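Local coordinates for putative membrane protein mmpL11 (Mycobacterium tuberculosis, PDB 4Y0L) that probably acts as an RND-family transporter in the mycobacterial membrane, this fragment forming one of its periplasmic domains, at residues Ala30-Val35 / Thr70-Gln75. Numbering follows the deposited sequence.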
loop_
_atom_site.group_PDB
_atom_site.type_symbol
_atom_site.label_atom_id
_atom_site.label_comp_id
_atom_site.label_asym_id
_atom_site.label_seq_id
_atom_site.Cartn_x
_atom_site.Cartn_y
_atom_site.Cartn_z
ATOM N N ALA A 30 -1.173 -3.756 -8.027
ATOM C CA ALA A 30 -1.887 -4.629 -8.951
ATOM C C ALA A 30 -1.077 -4.889 -10.218
ATOM O O ALA A 30 -1.346 -5.844 -10.947
ATOM C CB ALA A 30 -3.234 -4.027 -9.305
ATOM N N GLN A 31 -0.090 -4.036 -10.477
ATOM C CA GLN A 31 0.774 -4.184 -11.643
ATOM C C GLN A 31 1.980 -5.074 -11.353
ATOM O O GLN A 31 2.708 -5.458 -12.268
ATOM C CB GLN A 31 1.248 -2.813 -12.125
ATOM C CG GLN A 31 0.254 -2.099 -13.026
ATOM C CD GLN A 31 0.619 -0.646 -13.266
ATOM O OE1 GLN A 31 1.503 -0.097 -12.606
ATOM N NE2 GLN A 31 -0.060 -0.016 -14.218
ATOM N N ALA A 32 2.190 -5.397 -10.080
ATOM C CA ALA A 32 3.325 -6.219 -9.678
ATOM C C ALA A 32 3.241 -7.615 -10.300
ATOM O O ALA A 32 2.152 -8.078 -10.644
ATOM C CB ALA A 32 3.392 -6.317 -8.162
ATOM N N PRO A 33 4.393 -8.288 -10.452
ATOM C CA PRO A 33 4.401 -9.633 -11.038
ATOM C C PRO A 33 3.573 -10.635 -10.240
ATOM O O PRO A 33 3.579 -10.603 -9.012
ATOM C CB PRO A 33 5.886 -10.021 -11.020
ATOM C CG PRO A 33 6.524 -9.102 -10.032
ATOM C CD PRO A 33 5.752 -7.829 -10.118
ATOM N N ASN A 34 2.844 -11.497 -10.942
ATOM C CA ASN A 34 2.085 -12.576 -10.316
ATOM C C ASN A 34 0.982 -12.103 -9.357
ATOM O O ASN A 34 0.330 -12.922 -8.711
ATOM C CB ASN A 34 3.042 -13.518 -9.574
ATOM C CG ASN A 34 4.166 -14.025 -10.461
ATOM O OD1 ASN A 34 4.000 -14.159 -11.673
ATOM N ND2 ASN A 34 5.317 -14.312 -9.861
ATOM N N VAL A 35 0.777 -10.791 -9.262
ATOM C CA VAL A 35 -0.331 -10.234 -8.485
ATOM C C VAL A 35 -1.594 -10.273 -9.337
ATOM O O VAL A 35 -1.547 -9.965 -10.527
ATOM C CB VAL A 35 -0.030 -8.785 -8.023
ATOM C CG1 VAL A 35 -1.306 -8.022 -7.672
ATOM C CG2 VAL A 35 0.903 -8.800 -6.829
ATOM N N THR A 70 10.496 -7.641 -3.494
ATOM C CA THR A 70 11.621 -6.806 -3.906
ATOM C C THR A 70 11.174 -5.793 -4.958
ATOM O O THR A 70 11.656 -4.660 -4.988
ATOM C CB THR A 70 12.791 -7.651 -4.464
ATOM O OG1 THR A 70 13.884 -6.793 -4.812
ATOM C CG2 THR A 70 12.365 -8.446 -5.693
ATOM N N TRP A 71 10.245 -6.207 -5.812
ATOM C CA TRP A 71 9.691 -5.327 -6.833
ATOM C C TRP A 71 8.921 -4.178 -6.186
ATOM O O TRP A 71 9.088 -3.019 -6.559
ATOM C CB TRP A 71 8.778 -6.116 -7.776
ATOM C CG TRP A 71 8.223 -5.309 -8.908
ATOM C CD1 TRP A 71 8.704 -5.251 -10.182
ATOM C CD2 TRP A 71 7.075 -4.450 -8.872
ATOM N NE1 TRP A 71 7.931 -4.408 -10.943
ATOM C CE2 TRP A 71 6.925 -3.904 -10.163
ATOM C CE3 TRP A 71 6.163 -4.089 -7.876
ATOM C CZ2 TRP A 71 5.900 -3.017 -10.483
ATOM C CZ3 TRP A 71 5.146 -3.205 -8.196
ATOM C CH2 TRP A 71 5.023 -2.681 -9.489
ATOM N N MET A 72 8.084 -4.510 -5.209
ATOM C CA MET A 72 7.275 -3.514 -4.517
ATOM C C MET A 72 8.138 -2.536 -3.722
ATOM O O MET A 72 7.908 -1.327 -3.753
ATOM C CB MET A 72 6.277 -4.199 -3.583
ATOM C CG MET A 72 5.158 -4.925 -4.306
ATOM S SD MET A 72 3.965 -5.655 -3.173
ATOM C CE MET A 72 3.005 -6.657 -4.303
ATOM N N ARG A 73 9.133 -3.063 -3.016
ATOM C CA ARG A 73 10.024 -2.234 -2.211
ATOM C C ARG A 73 10.836 -1.267 -3.070
ATOM O O ARG A 73 11.404 -0.301 -2.562
ATOM C CB ARG A 73 10.964 -3.116 -1.388
ATOM C CG ARG A 73 10.288 -3.780 -0.202
ATOM C CD ARG A 73 11.185 -4.813 0.455
ATOM N NE ARG A 73 10.579 -5.349 1.670
ATOM C CZ ARG A 73 10.977 -6.459 2.285
ATOM N NH1 ARG A 73 11.984 -7.173 1.801
ATOM N NH2 ARG A 73 10.357 -6.859 3.386
ATOM N N THR A 74 10.881 -1.534 -4.372
ATOM C CA THR A 74 11.619 -0.702 -5.313
ATOM C C THR A 74 10.713 0.326 -5.988
ATOM O O THR A 74 11.147 1.437 -6.294
ATOM C CB THR A 74 12.294 -1.566 -6.402
ATOM O OG1 THR A 74 13.171 -2.519 -5.787
ATOM C CG2 THR A 74 13.092 -0.705 -7.374
ATOM N N GLN A 75 9.456 -0.048 -6.207
ATOM C CA GLN A 75 8.557 0.729 -7.057
ATOM C C GLN A 75 7.542 1.572 -6.288
ATOM O O GLN A 75 7.165 2.653 -6.735
ATOM C CB GLN A 75 7.810 -0.214 -8.006
ATOM C CG GLN A 75 8.717 -0.959 -8.967
ATOM C CD GLN A 75 9.441 -0.032 -9.920
ATOM O OE1 GLN A 75 8.880 0.960 -10.386
ATOM N NE2 GLN A 75 10.699 -0.349 -10.210
#
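Ala32 and Pro33 set C-H groups over one face of the Trp71 indole in an apolar, CH-pi contact that joins the loop between helix 19-29 and strand 37-43 to helix 66-80, in a domain whose two helices pack on a four-stranded antiparallel sheet. The two loop residues share that face of the ring system. Ala32 CA sits 3.8 Å from the centroid of the six-membered ring, only 11° off its normal, while Pro33 CD stands over the five-membered ring, 3.7 Å from Trp71 CG. Ala32 CB also leans on the benzo part, 3.6 Å from Trp71 CE3. The indole is carried out to the loop because its CG is anti to the backbone N (chi1 -177°). On its opposite face, Gln75 CG from the next helical turn lies 3.6 Å above the ring plane, over its centre, so the indole is sandwiched between loop and helix. Gln75 OE1 in turn accepts hydrogen bonds from Arg28 and Arg78, tying this backing residue to both helices.

Met72 makes the second, more buried half of the contact. Its extended chain brings CE to 3.9 Å from Ala32 CB and equally to 3.9 Å from Val35 CG2, at the far end of the type II turn Ala32-Val35. The same side chain touches Ile29, Val2 and Val4, which places it between the loop and the sheet. Loop and helix thus meet through carbon surfaces: dispersion and the exclusion of water should supply most of the attraction, with the C-H groups of Ala32 CA and Pro33 CD, each bonded to an amide nitrogen and so somewhat polarised, probably adding to it over the indole face.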